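Regulator of nonsense transcripts 2 (Homo sapiens, PDB 4CEK) takes part in nonsense-mediated mRNA decay, here represented by its second MIF4G domain, an all-helical module that probably serves as a scaffold for binding partners. Local coordinates at residues Asp132-Ala137 / Tyr172-Ala177; Leu223-Met228 / Gly261-Arg266; Met240-Phe245 / Glu279-Lys284. All blocks are in the same frame, centred on the assembly; numbering follows the deposited sequence.

Overall arrangement
Each of the three contacts joins a helix to the next but one along the chain, the layering expected of the helical-repeat MIF4G fold, and no helix serves in two of them. All three are largely buried; contact 3 lies farthest from the chain centre, and contacts 2 and 3 each have a lysine at the margin. Contact 1 alone carries a salt bridge, whereas contacts 2 and 3 rest on apolar packing. Contacts 1 and 2 touch, with Phe226 packing on Ala173 and Ala177. Contacts 2 and 3 interleave along the chain and come within about 7 Å at their nearest atoms, while contact 1 lies across the chain centre from contact 3.

Contact 1: Asp132-Ala137 / Tyr172-Ala177; sequences DLIDKA and YARLVA
Arg174 reaches out from helix 169-179 and grips the carboxylate of Asp135 on helix 131-144 side-on, one nitrogen to each oxygen. Its NH2 meets Asp135 OD2 at 2.8 Å in an almost straight bond (171° at the hydrogen), using the syn lone pair of that oxygen and staying close to the guanidinium plane. Arg174 NE binds Asp135 OD1 at 2.9 Å, also from the syn side but tilted out of the carboxylate plane, because the two flat groups are twisted 30° apart. Paired in this way, neither group can turn far without straining or losing a bond.

Beside the salt bridge lies Ile134. Its CG2 touches Arg174 CD at 4.0 Å, close to the edge of the guanidinium. The other branch swings to the far side of CB from the backbone N (chi1 -158°), which brings Ile134 CG1 to 4.1 Å from Leu175 CB, the two side chains crossing nearly at right angles. Ile134 CD1 then ends at the edge of the Tyr172 ring, 4.4 Å from Tyr172 CD1. Leu175 sends its CD1 past Ile134 O at 3.9 Å and on to the backbone of Ala137, whose single methyl suits the 9.3 Å between the axes of the two segments.

The second shell fixes the arginine. NH1 bonds to the backbone carbonyls of Asn16 and Phe17, and NH2 also to that of Asn20, so the guanidinium ties the C-terminal end of helix 13-19 and the residue after it to this helix pair. Tyr172 meanwhile packs against Leu125, Leu158, Val161 and Phe219. A buried arginine is affordable here: although Arg131 brings a second positive group close to NH2, the Asp135 carboxylate and carbonyls at the negative end of a helix dipole probably offset it.

Contact 2: Leu223-Met228 / Gly261-Arg266; sequences LTKFKM and GRFLFR
Thr224 meets helix 247-266 first, presenting both a methyl and a carbonyl to it. Its CG2 packs on Leu264 CD2 at 4.2 Å, while Thr224 O lies 3.5 Å from Phe263 CE2, oblique to the ring. The hydroxyl turns away from this contact, bonded to Ile220 O one turn back and to the hydroxyl of Thr234 on helix 231-243; a beta-branched residue with one polar and one apolar arm suits such a divided setting.

Lys225 follows, and here the backbone itself covers the aromatic ring. Its CA stands over the centre of one face of Phe263, 4.1 Å from the centroid and only 1° off the normal, a CH-pi contact. Phe263 reaches this place because its ring is turned away from its own backbone N (chi1 177°), which sends it toward helix 210-225. The lysine chain crosses the phenylalanine at a slant, with Lys225 CG 3.9 Å from Phe263 CB, and then bends near its end to carry NZ to the carboxylate of Glu222 and to Thr259 O.

At Lys227 the chain leaves the helix with positive phi (63°) in a Schellman motif: Met228 N bonds back to Leu223 O at 2.8 Å and Lys227 N to Thr224 O at 2.9 Å. The turn brings Lys227 CG within 4.5 Å of Phe263 CZ.

Phe263 thus lies flat against the last turn of helix 210-225, touched by its backbone and by the aliphatic parts of Lys225 and, more loosely, Lys227. The join depends on shape and dispersion, with the Lys225 charge probably balanced by Glu222 to one side.

Contact 3: Met240-Phe245 / Glu279-Lys284; sequences MLLSDF and EQMMRK
Leu242 and Met281 bring the backbones nearest, their CA atoms 7.2 Å apart, and Phe245 with Lys284 makes a second, wider rung at 8.4 Å.

The leucine fork straddles the methionine: Met281 CG sits 3.5 Å from Leu242 CD2 and 3.6 Å from Leu242 CD1, the two side chains crossing roughly at right angles. Methionine suits this place because its flexible thioether can bend; a turn at chi3 (58°) directs its methyl, Met281 CE, to the rim of the Phe245 ring, 4.1 Å from Phe245 CZ. The same ring receives the aliphatic part of Lys284, whose CD approaches Phe245 CD2 obliquely at 3.7 Å. Beyond it, Lys284 CE passes 3.3 Å from Leu242 O, so the long chain covers the flank of the contact. Trimming Phe245 to an alanine would probably leave a gap beside the methyl of Met281 and free the chain of Lys284 to swing.

Phe245 lies in the short link between helices 231-243 and 247-266. Its ring also packs on Ile250, on Val298 of helix 292-305 and on Met288, and Met281 reaches Leu257 as well as Val298. The contact thus fills the junction where helix 268-287 meets helices 247-266 and 292-305, with the loop residue Phe245 packed between them.

Contact 1: Asp132-Ala137 / Tyr172-Ala177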
loop_
_atom_site.group_PDB
_atom_site.type_symbol
_atom_site.label_atom_id
_atom_site.label_comp_id
_atom_site.label_asym_id
_atom_site.label_seq_id
_atom_site.Cartn_x
_atom_site.Cartn_y
_atom_site.Cartn_z
ATOM N N ASP A 132 -2.489 14.777 -11.378
ATOM C CA ASP A 132 -1.519 15.703 -11.972
ATOM C C ASP A 132 -0.468 16.133 -10.957
ATOM O O ASP A 132 0.731 16.107 -11.262
ATOM C CB ASP A 132 -2.218 16.929 -12.600
ATOM C CG ASP A 132 -3.154 16.544 -13.754
ATOM O OD1 ASP A 132 -2.879 15.573 -14.502
ATOM O OD2 ASP A 132 -4.186 17.219 -13.913
ATOM N N LEU A 133 -0.886 16.529 -9.759
ATOM C CA LEU A 133 0.104 16.893 -8.724
ATOM C C LEU A 133 1.132 15.760 -8.425
ATOM O O LEU A 133 2.301 16.043 -8.218
ATOM C CB LEU A 133 -0.564 17.314 -7.408
ATOM C CG LEU A 133 -1.086 18.747 -7.148
ATOM C CD1 LEU A 133 -1.730 18.754 -5.752
ATOM C CD2 LEU A 133 0.004 19.837 -7.233
ATOM N N ILE A 134 0.703 14.494 -8.385
ATOM C CA ILE A 134 1.604 13.413 -7.915
ATOM C C ILE A 134 2.569 13.032 -9.045
ATOM O O ILE A 134 3.727 12.729 -8.781
ATOM C CB ILE A 134 0.842 12.174 -7.320
ATOM C CG1 ILE A 134 1.737 11.356 -6.375
ATOM C CG2 ILE A 134 0.324 11.265 -8.417
ATOM C CD1 ILE A 134 2.055 12.022 -5.045
ATOM N N ASP A 135 2.099 13.084 -10.291
ATOM C CA ASP A 135 2.971 12.910 -11.464
ATOM C C ASP A 135 4.051 14.011 -11.550
ATOM O O ASP A 135 5.202 13.729 -11.865
ATOM C CB ASP A 135 2.138 12.853 -12.758
ATOM C CG ASP A 135 1.327 11.524 -12.904
ATOM O OD1 ASP A 135 1.485 10.629 -12.052
ATOM O OD2 ASP A 135 0.540 11.368 -13.877
ATOM N N LYS A 136 3.692 15.254 -11.241
ATOM C CA LYS A 136 4.680 16.350 -11.186
ATOM C C LYS A 136 5.767 16.075 -10.159
ATOM O O LYS A 136 6.960 16.292 -10.418
ATOM C CB LYS A 136 4.014 17.699 -10.873
ATOM C CG LYS A 136 3.477 18.413 -12.105
ATOM C CD LYS A 136 2.559 19.590 -11.752
ATOM C CE LYS A 136 1.935 20.227 -12.997
ATOM N NZ LYS A 136 0.463 20.443 -12.861
ATOM N N ALA A 137 5.343 15.610 -8.992
ATOM C CA ALA A 137 6.262 15.276 -7.906
ATOM C C ALA A 137 7.292 14.233 -8.353
ATOM O O ALA A 137 8.484 14.323 -8.011
ATOM C CB ALA A 137 5.478 14.788 -6.688
ATOM N N TYR A 172 0.452 8.008 -3.317
ATOM C CA TYR A 172 1.710 7.428 -2.920
ATOM C C TYR A 172 2.046 6.147 -3.671
ATOM O O TYR A 172 3.173 5.979 -4.124
ATOM C CB TYR A 172 1.746 7.235 -1.432
ATOM C CG TYR A 172 1.964 8.524 -0.681
ATOM C CD1 TYR A 172 1.823 9.783 -1.301
ATOM C CD2 TYR A 172 2.309 8.498 0.658
ATOM C CE1 TYR A 172 2.044 10.963 -0.592
ATOM C CE2 TYR A 172 2.524 9.657 1.373
ATOM C CZ TYR A 172 2.401 10.890 0.758
ATOM O OH TYR A 172 2.631 12.028 1.526
ATOM N N ALA A 173 1.075 5.282 -3.887
ATOM C CA ALA A 173 1.314 4.124 -4.734
ATOM C C ALA A 173 1.611 4.510 -6.186
ATOM O O ALA A 173 2.406 3.846 -6.859
ATOM C CB ALA A 173 0.143 3.142 -4.673
ATOM N N ARG A 174 0.918 5.516 -6.712
ATOM C CA ARG A 174 1.156 5.951 -8.105
ATOM C C ARG A 174 2.603 6.463 -8.286
ATOM O O ARG A 174 3.274 6.102 -9.245
ATOM C CB ARG A 174 0.170 7.041 -8.548
ATOM C CG ARG A 174 -0.017 7.081 -10.069
ATOM C CD ARG A 174 -1.028 8.126 -10.490
ATOM N NE ARG A 174 -0.719 8.733 -11.794
ATOM C CZ ARG A 174 -1.100 8.279 -12.987
ATOM N NH1 ARG A 174 -1.837 7.187 -13.106
ATOM N NH2 ARG A 174 -0.745 8.933 -14.089
ATOM N N LEU A 175 3.053 7.292 -7.352
ATOM C CA LEU A 175 4.433 7.781 -7.308
ATOM C C LEU A 175 5.402 6.611 -7.438
ATOM O O LEU A 175 6.192 6.561 -8.378
ATOM C CB LEU A 175 4.700 8.524 -5.983
ATOM C CG LEU A 175 6.021 9.311 -5.874
ATOM C CD1 LEU A 175 6.174 10.309 -7.030
ATOM C CD2 LEU A 175 6.045 10.028 -4.543
ATOM N N VAL A 176 5.272 5.634 -6.521
ATOM C CA VAL A 176 6.175 4.504 -6.467
ATOM C C VAL A 176 6.180 3.762 -7.795
ATOM O O VAL A 176 7.237 3.448 -8.317
ATOM C CB VAL A 176 5.827 3.559 -5.311
ATOM C CG1 VAL A 176 6.570 2.239 -5.473
ATOM C CG2 VAL A 176 6.142 4.226 -3.967
ATOM N N ALA A 177 5.008 3.517 -8.365
ATOM C CA ALA A 177 4.936 2.739 -9.599
ATOM C C ALA A 177 5.450 3.543 -10.792
ATOM O O ALA A 177 5.894 2.982 -11.801
ATOM C CB ALA A 177 3.515 2.283 -9.846
#

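Contact 2: Leu223-Met228 / Gly261-Arg266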
loop_
_atom_site.group_PDB
_atom_site.type_symbol
_atom_site.label_atom_id
_atom_site.label_comp_id
_atom_site.label_asym_id
_atom_site.label_seq_id
_atom_site.Cartn_x
_atom_site.Cartn_y
_atom_site.Cartn_z
ATOM N N LEU A 223 -0.741 -0.691 -3.806
ATOM C CA LEU A 223 0.445 -1.198 -4.470
ATOM C C LEU A 223 0.164 -2.429 -5.300
ATOM O O LEU A 223 0.831 -2.656 -6.298
ATOM C CB LEU A 223 1.553 -1.454 -3.425
ATOM C CG LEU A 223 2.197 -0.133 -2.950
ATOM C CD1 LEU A 223 2.989 -0.308 -1.690
ATOM C CD2 LEU A 223 3.071 0.463 -4.065
ATOM N N THR A 224 -0.832 -3.225 -4.912
ATOM C CA THR A 224 -1.160 -4.441 -5.649
ATOM C C THR A 224 -1.825 -4.038 -6.948
ATOM O O THR A 224 -1.542 -4.623 -8.034
ATOM C CB THR A 224 -2.126 -5.346 -4.840
ATOM O OG1 THR A 224 -1.498 -5.719 -3.604
ATOM C CG2 THR A 224 -2.505 -6.614 -5.601
ATOM N N LYS A 225 -2.734 -3.055 -6.850
ATOM C CA LYS A 225 -3.435 -2.560 -8.048
ATOM C C LYS A 225 -2.436 -1.965 -9.042
ATOM O O LYS A 225 -2.682 -1.998 -10.219
ATOM C CB LYS A 225 -4.581 -1.559 -7.702
ATOM C CG LYS A 225 -5.854 -2.245 -7.151
ATOM C CD LYS A 225 -6.981 -1.283 -6.701
ATOM C CE LYS A 225 -6.559 -0.330 -5.597
ATOM N NZ LYS A 225 -7.696 0.417 -4.940
ATOM N N PHE A 226 -1.310 -1.447 -8.556
ATOM C CA PHE A 226 -0.251 -0.942 -9.430
ATOM C C PHE A 226 0.795 -2.011 -9.859
ATOM O O PHE A 226 1.767 -1.683 -10.553
ATOM C CB PHE A 226 0.448 0.245 -8.744
ATOM C CG PHE A 226 -0.274 1.550 -8.933
ATOM C CD1 PHE A 226 -0.299 2.148 -10.163
ATOM C CD2 PHE A 226 -0.914 2.156 -7.886
ATOM C CE1 PHE A 226 -0.963 3.334 -10.356
ATOM C CE2 PHE A 226 -1.571 3.332 -8.049
ATOM C CZ PHE A 226 -1.594 3.933 -9.286
ATOM N N LYS A 227 0.589 -3.261 -9.433
ATOM C CA LYS A 227 1.503 -4.373 -9.691
ATOM C C LYS A 227 2.877 -4.168 -9.062
ATOM O O LYS A 227 3.837 -4.717 -9.568
ATOM C CB LYS A 227 1.677 -4.627 -11.201
ATOM C CG LYS A 227 0.376 -4.693 -11.987
ATOM C CD LYS A 227 0.637 -4.900 -13.476
ATOM C CE LYS A 227 -0.637 -4.679 -14.303
ATOM N NZ LYS A 227 -0.378 -4.332 -15.737
ATOM N N MET A 228 2.984 -3.365 -7.998
ATOM C CA MET A 228 4.218 -3.307 -7.212
ATOM C C MET A 228 4.301 -4.486 -6.248
ATOM O O MET A 228 5.367 -4.957 -5.980
ATOM C CB MET A 228 4.340 -1.999 -6.469
ATOM C CG MET A 228 4.464 -0.788 -7.396
ATOM S SD MET A 228 5.931 -0.783 -8.506
ATOM C CE MET A 228 5.307 -1.477 -10.039
ATOM N N GLY A 261 -9.576 -6.550 -3.793
ATOM C CA GLY A 261 -10.256 -7.822 -4.082
ATOM C C GLY A 261 -10.838 -7.900 -5.487
ATOM O O GLY A 261 -10.790 -8.953 -6.121
ATOM N N ARG A 262 -11.399 -6.811 -6.003
ATOM C CA ARG A 262 -11.968 -6.889 -7.344
ATOM C C ARG A 262 -10.891 -7.022 -8.380
ATOM O O ARG A 262 -11.060 -7.777 -9.330
ATOM C CB ARG A 262 -12.859 -5.695 -7.668
ATOM C CG ARG A 262 -14.248 -5.817 -7.073
ATOM C CD ARG A 262 -14.879 -4.446 -6.927
ATOM N NE ARG A 262 -16.273 -4.527 -6.525
ATOM C CZ ARG A 262 -17.084 -3.480 -6.391
ATOM N NH1 ARG A 262 -16.646 -2.240 -6.631
ATOM N NH2 ARG A 262 -18.345 -3.679 -6.017
ATOM N N PHE A 263 -9.795 -6.290 -8.202
ATOM C CA PHE A 263 -8.629 -6.428 -9.079
ATOM C C PHE A 263 -8.181 -7.876 -9.125
ATOM O O PHE A 263 -7.977 -8.447 -10.205
ATOM C CB PHE A 263 -7.497 -5.494 -8.616
ATOM C CG PHE A 263 -6.217 -5.619 -9.419
ATOM C CD1 PHE A 263 -6.055 -4.930 -10.600
ATOM C CD2 PHE A 263 -5.154 -6.396 -8.949
ATOM C CE1 PHE A 263 -4.860 -5.037 -11.332
ATOM C CE2 PHE A 263 -3.963 -6.522 -9.677
ATOM C CZ PHE A 263 -3.811 -5.841 -10.867
ATOM N N LEU A 264 -8.097 -8.502 -7.960
ATOM C CA LEU A 264 -7.677 -9.896 -7.899
ATOM C C LEU A 264 -8.693 -10.846 -8.481
ATOM O O LEU A 264 -8.331 -11.826 -9.176
ATOM C CB LEU A 264 -7.386 -10.305 -6.478
ATOM C CG LEU A 264 -6.186 -9.665 -5.750
ATOM C CD1 LEU A 264 -6.259 -10.063 -4.281
ATOM C CD2 LEU A 264 -4.820 -10.044 -6.345
ATOM N N PHE A 265 -9.969 -10.599 -8.174
ATOM C CA PHE A 265 -11.044 -11.506 -8.612
ATOM C C PHE A 265 -11.227 -11.379 -10.129
ATOM O O PHE A 265 -11.366 -12.352 -10.814
ATOM C CB PHE A 265 -12.355 -11.228 -7.841
ATOM C CG PHE A 265 -13.462 -12.188 -8.151
ATOM C CD1 PHE A 265 -13.557 -13.382 -7.485
ATOM C CD2 PHE A 265 -14.404 -11.890 -9.111
ATOM C CE1 PHE A 265 -14.579 -14.290 -7.772
ATOM C CE2 PHE A 265 -15.444 -12.789 -9.401
ATOM C CZ PHE A 265 -15.520 -13.997 -8.732
ATOM N N ARG A 266 -11.168 -10.173 -10.654
ATOM C CA ARG A 266 -11.398 -9.963 -12.077
ATOM C C ARG A 266 -10.217 -10.357 -12.992
ATOM O O ARG A 266 -10.414 -10.774 -14.130
ATOM C CB ARG A 266 -11.834 -8.516 -12.306
ATOM C CG ARG A 266 -13.202 -8.265 -11.704
ATOM C CD ARG A 266 -13.596 -6.811 -11.728
ATOM N NE ARG A 266 -14.884 -6.635 -11.056
ATOM C CZ ARG A 266 -15.481 -5.462 -10.816
ATOM N NH1 ARG A 266 -14.914 -4.311 -11.178
ATOM N NH2 ARG A 266 -16.651 -5.449 -10.186
#

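Contact 3: Met240-Phe245 / Glu279-Lys284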
loop_
_atom_site.group_PDB
_atom_site.type_symbol
_atom_site.label_atom_id
_atom_site.label_comp_id
_atom_site.label_asym_id
_atom_site.label_seq_id
_atom_site.Cartn_x
_atom_site.Cartn_y
_atom_site.Cartn_z
ATOM N N MET A 240 -2.552 -16.031 4.759
ATOM C CA MET A 240 -2.081 -15.973 6.159
ATOM C C MET A 240 -3.149 -15.531 7.142
ATOM O O MET A 240 -3.197 -15.990 8.289
ATOM C CB MET A 240 -0.874 -15.037 6.322
ATOM C CG MET A 240 0.420 -15.620 5.778
ATOM S SD MET A 240 0.703 -17.370 6.206
ATOM C CE MET A 240 0.996 -17.206 7.984
ATOM N N LEU A 241 -3.956 -14.575 6.720
ATOM C CA LEU A 241 -5.022 -14.071 7.556
ATOM C C LEU A 241 -6.124 -15.166 7.703
ATOM O O LEU A 241 -6.707 -15.269 8.736
ATOM C CB LEU A 241 -5.586 -12.789 6.948
ATOM C CG LEU A 241 -4.711 -11.530 6.964
ATOM C CD1 LEU A 241 -5.378 -10.416 6.202
ATOM C CD2 LEU A 241 -4.393 -11.054 8.393
ATOM N N LEU A 242 -6.398 -15.975 6.677
ATOM C CA LEU A 242 -7.397 -17.021 6.794
ATOM C C LEU A 242 -6.957 -18.237 7.636
ATOM O O LEU A 242 -7.779 -19.081 7.940
ATOM C CB LEU A 242 -7.858 -17.521 5.428
ATOM C CG LEU A 242 -8.528 -16.520 4.499
ATOM C CD1 LEU A 242 -9.395 -17.259 3.492
ATOM C CD2 LEU A 242 -9.355 -15.492 5.236
ATOM N N SER A 243 -5.688 -18.332 8.018
ATOM C CA SER A 243 -5.217 -19.495 8.769
ATOM C C SER A 243 -5.533 -19.366 10.242
ATOM O O SER A 243 -5.794 -20.357 10.900
ATOM C CB SER A 243 -3.714 -19.689 8.570
ATOM O OG SER A 243 -3.429 -19.977 7.212
ATOM N N ASP A 244 -5.470 -18.149 10.763
ATOM C CA ASP A 244 -5.922 -17.864 12.114
ATOM C C ASP A 244 -6.992 -16.771 11.985
ATOM O O ASP A 244 -6.740 -15.578 12.181
ATOM C CB ASP A 244 -4.750 -17.446 13.016
ATOM C CG ASP A 244 -5.202 -17.012 14.416
ATOM O OD1 ASP A 244 -6.158 -17.612 14.971
ATOM O OD2 ASP A 244 -4.599 -16.052 14.956
ATOM N N PHE A 245 -8.204 -17.217 11.679
ATOM C CA PHE A 245 -9.314 -16.332 11.339
ATOM C C PHE A 245 -10.023 -15.767 12.573
ATOM O O PHE A 245 -11.146 -16.138 12.895
ATOM C CB PHE A 245 -10.286 -17.099 10.431
ATOM C CG PHE A 245 -11.031 -16.239 9.458
ATOM C CD1 PHE A 245 -10.367 -15.298 8.678
ATOM C CD2 PHE A 245 -12.397 -16.399 9.288
ATOM C CE1 PHE A 245 -11.058 -14.522 7.768
ATOM C CE2 PHE A 245 -13.085 -15.636 8.371
ATOM C CZ PHE A 245 -12.418 -14.699 7.610
ATOM N N GLU A 279 -14.631 -18.167 -1.081
ATOM C CA GLU A 279 -15.524 -19.255 -0.652
ATOM C C GLU A 279 -15.062 -19.880 0.642
ATOM O O GLU A 279 -15.899 -20.266 1.445
ATOM C CB GLU A 279 -15.687 -20.350 -1.720
ATOM C CG GLU A 279 -16.283 -19.890 -3.041
ATOM C CD GLU A 279 -17.736 -19.382 -2.960
ATOM O OE1 GLU A 279 -18.563 -19.965 -2.217
ATOM O OE2 GLU A 279 -18.055 -18.390 -3.671
ATOM N N GLN A 280 -13.758 -19.960 0.896
ATOM C CA GLN A 280 -13.322 -20.446 2.223
ATOM C C GLN A 280 -13.682 -19.502 3.361
ATOM O O GLN A 280 -13.899 -19.947 4.493
ATOM C CB GLN A 280 -11.821 -20.670 2.293
ATOM C CG GLN A 280 -11.303 -21.825 1.457
ATOM C CD GLN A 280 -9.778 -21.897 1.487
ATOM O OE1 GLN A 280 -9.138 -21.381 2.419
ATOM N NE2 GLN A 280 -9.192 -22.525 0.468
ATOM N N MET A 281 -13.692 -18.195 3.095
ATOM C CA MET A 281 -14.113 -17.220 4.127
ATOM C C MET A 281 -15.588 -17.361 4.436
ATOM O O MET A 281 -15.953 -17.323 5.582
ATOM C CB MET A 281 -13.892 -15.803 3.696
ATOM C CG MET A 281 -12.459 -15.417 3.531
ATOM S SD MET A 281 -12.303 -13.719 2.897
ATOM C CE MET A 281 -13.154 -12.721 4.121
ATOM N N MET A 282 -16.415 -17.506 3.399
ATOM C CA MET A 282 -17.851 -17.708 3.556
ATOM C C MET A 282 -18.152 -19.028 4.259
ATOM O O MET A 282 -18.902 -19.051 5.240
ATOM C CB MET A 282 -18.557 -17.642 2.216
ATOM C CG MET A 282 -18.660 -16.214 1.710
ATOM S SD MET A 282 -19.731 -15.082 2.644
ATOM C CE MET A 282 -21.216 -15.299 1.655
ATOM N N ARG A 283 -17.518 -20.108 3.812
ATOM C CA ARG A 283 -17.626 -21.379 4.541
ATOM C C ARG A 283 -17.258 -21.235 6.024
ATOM O O ARG A 283 -17.917 -21.821 6.875
ATOM C CB ARG A 283 -16.805 -22.485 3.862
ATOM C CG ARG A 283 -17.414 -22.964 2.546
ATOM C CD ARG A 283 -16.608 -24.105 1.927
ATOM N NE ARG A 283 -17.415 -24.977 1.059
ATOM C CZ ARG A 283 -17.695 -24.746 -0.230
ATOM N NH1 ARG A 283 -17.260 -23.646 -0.847
ATOM N NH2 ARG A 283 -18.428 -25.626 -0.917
ATOM N N LYS A 284 -16.245 -20.427 6.332
ATOM C CA LYS A 284 -15.756 -20.259 7.713
ATOM C C LYS A 284 -16.636 -19.417 8.613
ATOM O O LYS A 284 -16.596 -19.611 9.800
ATOM C CB LYS A 284 -14.379 -19.582 7.720
ATOM C CG LYS A 284 -13.171 -20.478 7.485
ATOM C CD LYS A 284 -11.875 -19.711 7.768
ATOM C CE LYS A 284 -10.651 -20.427 7.224
ATOM N NZ LYS A 284 -10.351 -21.686 7.967
#